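Local coordinates for protein binary enterotoxin of Clostridium perfringens component a (Clostridium perfringens, PDB 5WTZ) that binds NAD+ as the enzymatic component of a binary enterotoxin and probably transfers its ADP-ribose group to actin, at residues N53-K58 / E67-L72; K58-L63 / N215-V220; D6-D11 / T20-K25. All coordinates share one frame; numbering follows the deposited sequence.

In the fold
Contact 3 (6-11 with 20-25) comes first along the chain and closes before contact 1 opens, whereas contacts 1 and 2 cross in sequence and overlap at Lys58. Those two sit on consecutive turns in the C-terminal part of helix 36-61, their centres 11 Å apart. The chain carries two ADP-ribosyltransferase modules, each built on a five-stranded mixed sheet of strand order 1-3-5-4-2. Contact 1 ties helix 36-61 to helix 70-83 within the N-terminal one; contact 2 carries the same helix to the NAD-binding one. Contact 3, its centre 33 Å from that of contact 1, fastens the N-terminal segment onto helix 16-31, far from the bound NAD.

Contact 1 of 3, residues N53-K58 / E67-L72; sequences NSYSIK and EGIETL
The hydroxyl of Tyr55 is gripped from two quarters: Ile69 N donates to Tyr55 OH at 3.0 Å, with a nearly straight N-H...O angle of 165°, and Asn73 OD1 forms a second hydrogen bond with the same oxygen. The contact joins two successive helices of the N-terminal ADP-ribosyltransferase module and the loop between them, a side chain of helix 36-61 reaching the start of helix 70-83. Ile69 is the N-cap residue of that second helix, so the phenol is bonded to the chain right before the helix. Tyr55 CG lies anti to the backbone N (chi1 -178°), which carries the ring away from its own helix to the start of the next. Leu72 lies over one face of this ring, its CB 3.7 Å from the ring centroid and 19° off the normal, a CH-pi contact. CB lies over the CD2-CE2 side of the face, while Leu72 CD1 rests on the CG-CD1 side, 3.6 Å from Tyr55 CG. Gly68 CA lies 3.6 Å from Tyr55 OH, where the chain passes the phenol oxygen. Near the outer end of the ring, Ile69 CB stands 4.1 Å from Tyr55 CE1.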
loop_
_atom_site.group_PDB
_atom_site.type_symbol
_atom_site.label_atom_id
_atom_site.label_comp_id
_atom_site.label_asym_id
_atom_site.label_seq_id
_atom_site.Cartn_x
_atom_site.Cartn_y
_atom_site.Cartn_z
ATOM N N ASN A 53 -2.566 -5.223 -13.711
ATOM C CA ASN A 53 -2.292 -4.532 -12.464
ATOM C C ASN A 53 -3.563 -4.329 -11.649
ATOM O O ASN A 53 -3.541 -4.455 -10.427
ATOM C CB ASN A 53 -1.588 -3.197 -12.726
ATOM C CG ASN A 53 -0.146 -3.382 -13.145
ATOM O OD1 ASN A 53 0.505 -4.340 -12.737
ATOM N ND2 ASN A 53 0.363 -2.467 -13.958
ATOM N N SER A 54 -4.673 -4.053 -12.324
ATOM C CA SER A 54 -5.920 -3.866 -11.615
ATOM C C SER A 54 -6.356 -5.195 -11.009
ATOM O O SER A 54 -6.844 -5.239 -9.878
ATOM C CB SER A 54 -6.992 -3.297 -12.540
ATOM O OG SER A 54 -6.745 -1.918 -12.755
ATOM N N TYR A 55 -6.136 -6.278 -11.748
ATOM C CA TYR A 55 -6.453 -7.610 -11.245
ATOM C C TYR A 55 -5.639 -7.977 -9.998
ATOM O O TYR A 55 -6.184 -8.569 -9.068
ATOM C CB TYR A 55 -6.249 -8.668 -12.341
ATOM C CG TYR A 55 -6.612 -10.065 -11.873
ATOM C CD1 TYR A 55 -7.941 -10.466 -11.802
ATOM C CD2 TYR A 55 -5.631 -10.965 -11.468
ATOM C CE1 TYR A 55 -8.284 -11.740 -11.360
ATOM C CE2 TYR A 55 -5.959 -12.241 -11.030
ATOM C CZ TYR A 55 -7.287 -12.617 -10.974
ATOM O OH TYR A 55 -7.621 -13.873 -10.538
ATOM N N SER A 56 -4.350 -7.637 -9.960
ATOM C CA SER A 56 -3.530 -7.949 -8.792
ATOM C C SER A 56 -4.164 -7.374 -7.530
ATOM O O SER A 56 -4.101 -7.976 -6.468
ATOM C CB SER A 56 -2.106 -7.410 -8.949
ATOM O OG SER A 56 -2.069 -6.005 -8.774
ATOM N N ILE A 57 -4.793 -6.211 -7.676
ATOM C CA ILE A 57 -5.485 -5.562 -6.569
ATOM C C ILE A 57 -6.751 -6.318 -6.149
ATOM O O ILE A 57 -6.924 -6.630 -4.954
ATOM C CB ILE A 57 -5.823 -4.104 -6.938
ATOM C CG1 ILE A 57 -4.515 -3.313 -7.052
ATOM C CG2 ILE A 57 -6.756 -3.494 -5.904
ATOM C CD1 ILE A 57 -4.674 -1.860 -7.495
ATOM N N LYS A 58 -7.619 -6.610 -7.119
ATOM C CA LYS A 58 -8.803 -7.453 -6.917
ATOM C C LYS A 58 -8.444 -8.722 -6.159
ATOM O O LYS A 58 -9.081 -9.078 -5.159
ATOM C CB LYS A 58 -9.439 -7.846 -8.258
ATOM C CG LYS A 58 -10.156 -6.742 -9.012
ATOM C CD LYS A 58 -10.565 -7.250 -10.393
ATOM C CE LYS A 58 -11.308 -6.184 -11.182
ATOM N NZ LYS A 58 -12.635 -5.896 -10.575
ATOM N N GLU A 67 -11.739 -17.520 -6.774
ATOM C CA GLU A 67 -10.814 -18.187 -7.686
ATOM C C GLU A 67 -10.446 -17.302 -8.873
ATOM O O GLU A 67 -9.435 -17.543 -9.533
ATOM C CB GLU A 67 -11.374 -19.520 -8.181
ATOM C CG GLU A 67 -10.282 -20.583 -8.290
ATOM C CD GLU A 67 -10.699 -21.803 -9.080
ATOM O OE1 GLU A 67 -11.908 -21.960 -9.351
ATOM O OE2 GLU A 67 -9.808 -22.603 -9.439
ATOM N N GLY A 68 -11.259 -16.281 -9.131
ATOM C CA GLY A 68 -10.894 -15.232 -10.072
ATOM C C GLY A 68 -10.770 -15.684 -11.514
ATOM O O GLY A 68 -11.589 -16.462 -12.001
ATOM N N ILE A 69 -9.738 -15.192 -12.194
ATOM C CA ILE A 69 -9.529 -15.473 -13.608
ATOM C C ILE A 69 -8.189 -16.164 -13.810
ATOM O O ILE A 69 -7.134 -15.569 -13.610
ATOM C CB ILE A 69 -9.604 -14.179 -14.442
ATOM C CG1 ILE A 69 -11.000 -13.565 -14.285
ATOM C CG2 ILE A 69 -9.266 -14.460 -15.906
ATOM C CD1 ILE A 69 -11.223 -12.286 -15.031
ATOM N N GLU A 70 -8.241 -17.430 -14.215
ATOM C CA GLU A 70 -7.070 -18.302 -14.150
ATOM C C GLU A 70 -5.886 -17.815 -14.970
ATOM O O GLU A 70 -4.742 -17.963 -14.555
ATOM C CB GLU A 70 -7.446 -19.722 -14.576
ATOM C CG GLU A 70 -7.792 -20.618 -13.395
ATOM C CD GLU A 70 -6.724 -20.579 -12.304
ATOM O OE1 GLU A 70 -5.546 -20.878 -12.600
ATOM O OE2 GLU A 70 -7.061 -20.245 -11.149
ATOM N N THR A 71 -6.168 -17.229 -16.125
ATOM C CA THR A 71 -5.137 -16.680 -16.996
ATOM C C THR A 71 -4.358 -15.559 -16.330
ATOM O O THR A 71 -3.135 -15.483 -16.435
ATOM C CB THR A 71 -5.764 -16.149 -18.280
ATOM O OG1 THR A 71 -6.518 -17.199 -18.897
ATOM C CG2 THR A 71 -4.690 -15.629 -19.240
ATOM N N LEU A 72 -5.076 -14.690 -15.635
ATOM C CA LEU A 72 -4.459 -13.547 -14.991
ATOM C C LEU A 72 -3.679 -13.978 -13.754
ATOM O O LEU A 72 -2.688 -13.353 -13.382
ATOM C CB LEU A 72 -5.518 -12.511 -14.633
ATOM C CG LEU A 72 -6.041 -11.751 -15.851
ATOM C CD1 LEU A 72 -7.026 -10.673 -15.421
ATOM C CD2 LEU A 72 -4.878 -11.150 -16.636
#

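Contact 2 of 3, residues K58-L63 / N215-V220; sequences KKKFAL and NFENDV
Lys60 meets the 215-220 loop at both ends of the residue, its ammonium group at Glu217 and its carbonyl at Asn218. This is a helix-to-loop junction between the two ADP-ribosyltransferase modules: the C-terminal part of helix 36-61 lies against the type II' beta turn Phe216-Asp219, which leads into helix 220-237. The close-fitting part is the lysine itself, a buried residue. Its CG sits between the backbone N and the carbonyl carbon (chi1 67°), and the chain then runs extended to place NZ 2.9 Å from Glu217 OE2 in a salt bridge. The ammonium comes from above the carboxylate plane, 37° out of it, and the methylenes follow the same acid, with Lys60 CD 3.6 Å from Glu217 OE2. Asp138 forms a second salt bridge with NZ, placing the lysine between two acids. At the backbone end, Asn218 ND2 donates to Lys60 O over 3.0 Å, at an N-H...O angle of 155°. Asn218 ND2 is also hydrogen-bonded to Asn348, and Ser347 OG to Lys60 O, so the loop around 347-348 completes this network. Asn218 OD1 lies against the backbone of the helix, 3.3 Å from Lys60 CA. The looser side lies toward Lys59, which is partly exposed and gives only a marginal touch, its O 4.2 Å from Asn218 OD1; its ammonium group is hydrogen-bonded to Asn73 instead. One residue farther along the chain, Phe61 O accepts from Arg300, a residue that binds NADH. Two carboxylates beside the ammonium of a buried lysine would probably stabilise its positive charge, while Asn218 ND2 and Ser347 OG both bond to the carbonyl of Lys60.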
loop_
_atom_site.group_PDB
_atom_site.type_symbol
_atom_site.label_atom_id
_atom_site.label_comp_id
_atom_site.label_asym_id
_atom_site.label_seq_id
_atom_site.Cartn_x
_atom_site.Cartn_y
_atom_site.Cartn_z
ATOM N N LYS A 58 -7.619 -6.610 -7.119
ATOM C CA LYS A 58 -8.803 -7.453 -6.917
ATOM C C LYS A 58 -8.444 -8.722 -6.159
ATOM O O LYS A 58 -9.081 -9.078 -5.159
ATOM C CB LYS A 58 -9.439 -7.846 -8.258
ATOM C CG LYS A 58 -10.156 -6.742 -9.012
ATOM C CD LYS A 58 -10.565 -7.250 -10.393
ATOM C CE LYS A 58 -11.308 -6.184 -11.182
ATOM N NZ LYS A 58 -12.635 -5.896 -10.575
ATOM N N LYS A 59 -7.413 -9.409 -6.648
ATOM C CA LYS A 59 -7.083 -10.731 -6.155
ATOM C C LYS A 59 -6.594 -10.686 -4.714
ATOM O O LYS A 59 -7.018 -11.486 -3.885
ATOM C CB LYS A 59 -6.020 -11.385 -7.041
ATOM C CG LYS A 59 -5.699 -12.820 -6.662
ATOM C CD LYS A 59 -4.446 -13.296 -7.380
ATOM C CE LYS A 59 -4.056 -14.716 -6.956
ATOM N NZ LYS A 59 -5.185 -15.664 -7.131
ATOM N N LYS A 60 -5.702 -9.753 -4.409
ATOM C CA LYS A 60 -5.093 -9.751 -3.089
ATOM C C LYS A 60 -6.060 -9.272 -2.006
ATOM O O LYS A 60 -5.893 -9.622 -0.841
ATOM C CB LYS A 60 -3.813 -8.910 -3.085
ATOM C CG LYS A 60 -3.966 -7.426 -3.281
ATOM C CD LYS A 60 -2.575 -6.870 -3.561
ATOM C CE LYS A 60 -2.478 -5.372 -3.421
ATOM N NZ LYS A 60 -1.102 -4.946 -3.848
ATOM N N PHE A 61 -7.083 -8.510 -2.383
ATOM C CA PHE A 61 -8.074 -8.076 -1.392
ATOM C C PHE A 61 -9.330 -8.961 -1.343
ATOM O O PHE A 61 -10.219 -8.737 -0.521
ATOM C CB PHE A 61 -8.476 -6.633 -1.654
ATOM C CG PHE A 61 -7.411 -5.637 -1.300
ATOM C CD1 PHE A 61 -7.068 -5.423 0.024
ATOM C CD2 PHE A 61 -6.746 -4.926 -2.293
ATOM C CE1 PHE A 61 -6.077 -4.509 0.372
ATOM C CE2 PHE A 61 -5.754 -4.005 -1.952
ATOM C CZ PHE A 61 -5.426 -3.802 -0.615
ATOM N N ALA A 62 -9.405 -9.959 -2.218
ATOM C CA ALA A 62 -10.575 -10.833 -2.301
ATOM C C ALA A 62 -10.739 -11.758 -1.099
ATOM O O ALA A 62 -9.822 -11.939 -0.274
ATOM C CB ALA A 62 -10.514 -11.670 -3.572
ATOM N N LEU A 63 -11.914 -12.381 -1.027
ATOM C CA LEU A 63 -12.168 -13.440 -0.073
ATOM C C LEU A 63 -11.300 -14.641 -0.406
ATOM O O LEU A 63 -10.801 -14.758 -1.521
ATOM C CB LEU A 63 -13.641 -13.842 -0.071
ATOM C CG LEU A 63 -14.615 -12.806 0.479
ATOM C CD1 LEU A 63 -16.014 -13.120 -0.020
ATOM C CD2 LEU A 63 -14.565 -12.827 1.999
ATOM N N ASN A 215 5.068 -6.592 4.287
ATOM C CA ASN A 215 3.668 -6.577 3.888
ATOM C C ASN A 215 3.317 -7.978 3.413
ATOM O O ASN A 215 3.693 -8.375 2.314
ATOM C CB ASN A 215 3.432 -5.536 2.787
ATOM C CG ASN A 215 1.967 -5.396 2.412
ATOM O OD1 ASN A 215 1.111 -6.169 2.871
ATOM N ND2 ASN A 215 1.672 -4.430 1.541
ATOM N N PHE A 216 2.621 -8.743 4.245
ATOM C CA PHE A 216 2.397 -10.153 3.934
ATOM C C PHE A 216 1.367 -10.384 2.826
ATOM O O PHE A 216 1.406 -11.420 2.165
ATOM C CB PHE A 216 1.987 -10.900 5.207
ATOM C CG PHE A 216 3.050 -10.877 6.258
ATOM C CD1 PHE A 216 4.310 -11.383 5.975
ATOM C CD2 PHE A 216 2.806 -10.340 7.508
ATOM C CE1 PHE A 216 5.309 -11.355 6.926
ATOM C CE2 PHE A 216 3.807 -10.307 8.467
ATOM C CZ PHE A 216 5.057 -10.817 8.170
ATOM N N GLU A 217 0.488 -9.402 2.611
ATOM C CA GLU A 217 -0.648 -9.510 1.675
ATOM C C GLU A 217 -1.392 -10.851 1.854
ATOM O O GLU A 217 -2.173 -10.962 2.803
ATOM C CB GLU A 217 -0.181 -9.279 0.218
ATOM C CG GLU A 217 0.304 -7.819 0.033
ATOM C CD GLU A 217 0.497 -7.386 -1.413
ATOM O OE1 GLU A 217 0.713 -8.248 -2.281
ATOM O OE2 GLU A 217 0.437 -6.171 -1.665
ATOM N N ASN A 218 -1.169 -11.848 0.987
ATOM C CA ASN A 218 -1.883 -13.138 1.091
ATOM C C ASN A 218 -1.025 -14.264 1.678
ATOM O O ASN A 218 -1.478 -15.417 1.785
ATOM C CB ASN A 218 -2.416 -13.600 -0.277
ATOM C CG ASN A 218 -3.404 -12.615 -0.896
ATOM O OD1 ASN A 218 -3.299 -12.288 -2.072
ATOM N ND2 ASN A 218 -4.373 -12.157 -0.110
ATOM N N ASP A 219 0.204 -13.929 2.066
ATOM C CA ASP A 219 1.177 -14.925 2.531
ATOM C C ASP A 219 0.909 -15.319 3.983
ATOM O O ASP A 219 1.507 -14.749 4.887
ATOM C CB ASP A 219 2.599 -14.363 2.397
ATOM C CG ASP A 219 3.685 -15.420 2.559
ATOM O OD1 ASP A 219 3.390 -16.567 2.973
ATOM O OD2 ASP A 219 4.861 -15.083 2.282
ATOM N N VAL A 220 0.021 -16.288 4.195
ATOM C CA VAL A 220 -0.353 -16.707 5.551
ATOM C C VAL A 220 0.804 -17.340 6.319
ATOM O O VAL A 220 0.890 -17.193 7.545
ATOM C CB VAL A 220 -1.539 -17.718 5.547
ATOM C CG1 VAL A 220 -2.771 -17.093 4.922
ATOM C CG2 VAL A 220 -1.174 -19.004 4.824
#

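Contact 3 of 3, residues D6-D11 / T20-K25; sequences DNRPMD and TLWAKK
Arg8 sets its CD over one face of the Trp22 indole, and this CH-pi packing joins the N-terminal segment to helix 16-31 of the N-terminal ADP-ribosyltransferase module. Arg8 CD lies 3.6 Å from the centroid of the five-membered ring, 23° off its normal, and 3.3 Å from Trp22 NE1. With chi1 at 174° the indole leaves the helix on the side opposite its own backbone N and so meets the arginine. Farther out, Arg8 NE stands 3.3 Å from Trp22 CZ2. The guanidinium does not stack on the indole, since the two planes are 73° apart; CD and NE carry the contact.

The hydrogen bonds are made by the arginine. Its NH1 donates to Pro9 O over 2.9 Å, with the acceptor lying in the guanidinium plane, and is also bonded to Pro91 O, which would help to hold the group's rotation, while Met10 CA meets its edge. Arg8 NE and Trp22 NE1, 3.4 Å apart, are both donors and form no hydrogen bond, so the attraction across this buried contact comes from packing.

Around this pair, Phe12 meets the indole with its ring plane inclined, and Leu92 of strand 92-98 touches both Arg8 and Trp22. Ser170 of strand 168-171 also reaches Trp22. The indole thus sits among helix 16-31, the N-terminal segment following helix 3-7, strand 168-171, and strand 92-98, an outermost strand of the first five-stranded sheet.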
loop_
_atom_site.group_PDB
_atom_site.type_symbol
_atom_site.label_atom_id
_atom_site.label_comp_id
_atom_site.label_asym_id
_atom_site.label_seq_id
_atom_site.Cartn_x
_atom_site.Cartn_y
_atom_site.Cartn_z
ATOM N N ASP A 6 28.564 -3.735 -16.015
ATOM C CA ASP A 6 29.591 -3.235 -15.105
ATOM C C ASP A 6 29.974 -1.786 -15.388
ATOM O O ASP A 6 30.279 -1.029 -14.469
ATOM C CB ASP A 6 30.841 -4.118 -15.175
ATOM C CG ASP A 6 30.637 -5.474 -14.525
ATOM O OD1 ASP A 6 29.744 -5.589 -13.662
ATOM O OD2 ASP A 6 31.377 -6.423 -14.867
ATOM N N ASN A 7 29.945 -1.396 -16.661
ATOM C CA ASN A 7 30.418 -0.071 -17.052
ATOM C C ASN A 7 29.311 0.983 -17.188
ATOM O O ASN A 7 29.586 2.159 -17.444
ATOM C CB ASN A 7 31.198 -0.170 -18.367
ATOM C CG ASN A 7 32.477 -0.990 -18.231
ATOM O OD1 ASN A 7 32.982 -1.206 -17.125
ATOM N ND2 ASN A 7 33.007 -1.446 -19.360
ATOM N N ARG A 8 28.059 0.576 -17.014
ATOM C CA ARG A 8 26.956 1.525 -17.143
ATOM C C ARG A 8 26.942 2.495 -15.965
ATOM O O ARG A 8 27.372 2.147 -14.863
ATOM C CB ARG A 8 25.610 0.800 -17.245
ATOM C CG ARG A 8 25.072 0.243 -15.937
ATOM C CD ARG A 8 23.556 0.242 -15.961
ATOM N NE ARG A 8 22.985 -0.608 -14.927
ATOM C CZ ARG A 8 22.648 -0.178 -13.714
ATOM N NH1 ARG A 8 22.838 1.092 -13.375
ATOM N NH2 ARG A 8 22.125 -1.022 -12.838
ATOM N N PRO A 9 26.466 3.727 -16.199
ATOM C CA PRO A 9 26.288 4.667 -15.088
ATOM C C PRO A 9 25.178 4.226 -14.147
ATOM O O PRO A 9 24.451 3.276 -14.437
ATOM C CB PRO A 9 25.914 5.974 -15.790
ATOM C CG PRO A 9 25.294 5.535 -17.082
ATOM C CD PRO A 9 26.092 4.328 -17.491
ATOM N N MET A 10 25.057 4.914 -13.020
ATOM C CA MET A 10 23.963 4.674 -12.099
ATOM C C MET A 10 22.692 5.286 -12.684
ATOM O O MET A 10 21.597 4.721 -12.572
ATOM C CB MET A 10 24.293 5.270 -10.731
ATOM C CG MET A 10 23.357 4.875 -9.620
ATOM S SD MET A 10 23.880 5.582 -8.039
ATOM C CE MET A 10 25.270 4.523 -7.644
ATOM N N ASP A 11 22.872 6.439 -13.330
ATOM C CA ASP A 11 21.788 7.241 -13.898
ATOM C C ASP A 11 22.072 7.568 -15.371
ATOM O O ASP A 11 22.972 8.354 -15.670
ATOM C CB ASP A 11 21.623 8.526 -13.080
ATOM C CG ASP A 11 20.309 9.240 -13.338
ATOM O OD1 ASP A 11 19.667 8.999 -14.387
ATOM O OD2 ASP A 11 19.914 10.056 -12.476
ATOM N N THR A 20 19.650 1.924 -24.285
ATOM C CA THR A 20 19.026 0.910 -25.132
ATOM C C THR A 20 20.011 -0.211 -25.425
ATOM O O THR A 20 19.614 -1.370 -25.541
ATOM C CB THR A 20 18.494 1.493 -26.482
ATOM O OG1 THR A 20 19.541 2.203 -27.154
ATOM C CG2 THR A 20 17.280 2.401 -26.268
ATOM N N LEU A 21 21.290 0.132 -25.542
ATOM C CA LEU A 21 22.306 -0.881 -25.778
ATOM C C LEU A 21 22.335 -1.794 -24.564
ATOM O O LEU A 21 22.076 -2.999 -24.673
ATOM C CB LEU A 21 23.677 -0.257 -26.017
ATOM C CG LEU A 21 24.647 -1.253 -26.647
ATOM C CD1 LEU A 21 24.026 -1.886 -27.893
ATOM C CD2 LEU A 21 25.982 -0.600 -26.955
ATOM N N TRP A 22 22.636 -1.193 -23.415
ATOM C CA TRP A 22 22.536 -1.856 -22.116
ATOM C C TRP A 22 21.248 -2.666 -22.018
ATOM O O TRP A 22 21.277 -3.845 -21.668
ATOM C CB TRP A 22 22.605 -0.825 -20.991
ATOM C CG TRP A 22 22.375 -1.402 -19.627
ATOM C CD1 TRP A 22 23.253 -2.148 -18.889
ATOM C CD2 TRP A 22 21.196 -1.270 -18.829
ATOM N NE1 TRP A 22 22.687 -2.492 -17.683
ATOM C CE2 TRP A 22 21.425 -1.962 -17.621
ATOM C CE3 TRP A 22 19.968 -0.630 -19.015
ATOM C CZ2 TRP A 22 20.471 -2.038 -16.613
ATOM C CZ3 TRP A 22 19.024 -0.706 -18.009
ATOM C CH2 TRP A 22 19.283 -1.404 -16.823
ATOM N N ALA A 23 20.128 -2.036 -22.369
ATOM C CA ALA A 23 18.830 -2.691 -22.324
ATOM C C ALA A 23 18.759 -3.858 -23.287
ATOM O O ALA A 23 18.056 -4.833 -23.044
ATOM C CB ALA A 23 17.732 -1.709 -22.643
ATOM N N LYS A 24 19.479 -3.757 -24.393
ATOM C CA LYS A 24 19.233 -4.683 -25.478
ATOM C C LYS A 24 19.753 -6.060 -25.218
ATOM O O LYS A 24 19.045 -7.055 -25.401
ATOM C CB LYS A 24 19.810 -4.147 -26.775
ATOM C CG LYS A 24 18.723 -4.281 -27.756
ATOM C CD LYS A 24 17.647 -3.410 -27.181
ATOM C CE LYS A 24 16.368 -3.646 -27.863
ATOM N NZ LYS A 24 15.790 -4.982 -27.512
ATOM N N LYS A 25 20.997 -6.104 -24.787
ATOM C CA LYS A 25 21.632 -7.348 -24.434
ATOM C C LYS A 25 20.901 -8.019 -23.313
ATOM O O LYS A 25 20.588 -9.207 -23.384
ATOM C CB LYS A 25 23.048 -7.086 -24.010
ATOM C CG LYS A 25 23.643 -6.066 -24.871
ATOM C CD LYS A 25 24.639 -5.319 -24.094
ATOM C CE LYS A 25 25.003 -4.110 -24.865
ATOM N NZ LYS A 25 26.187 -3.491 -24.301
#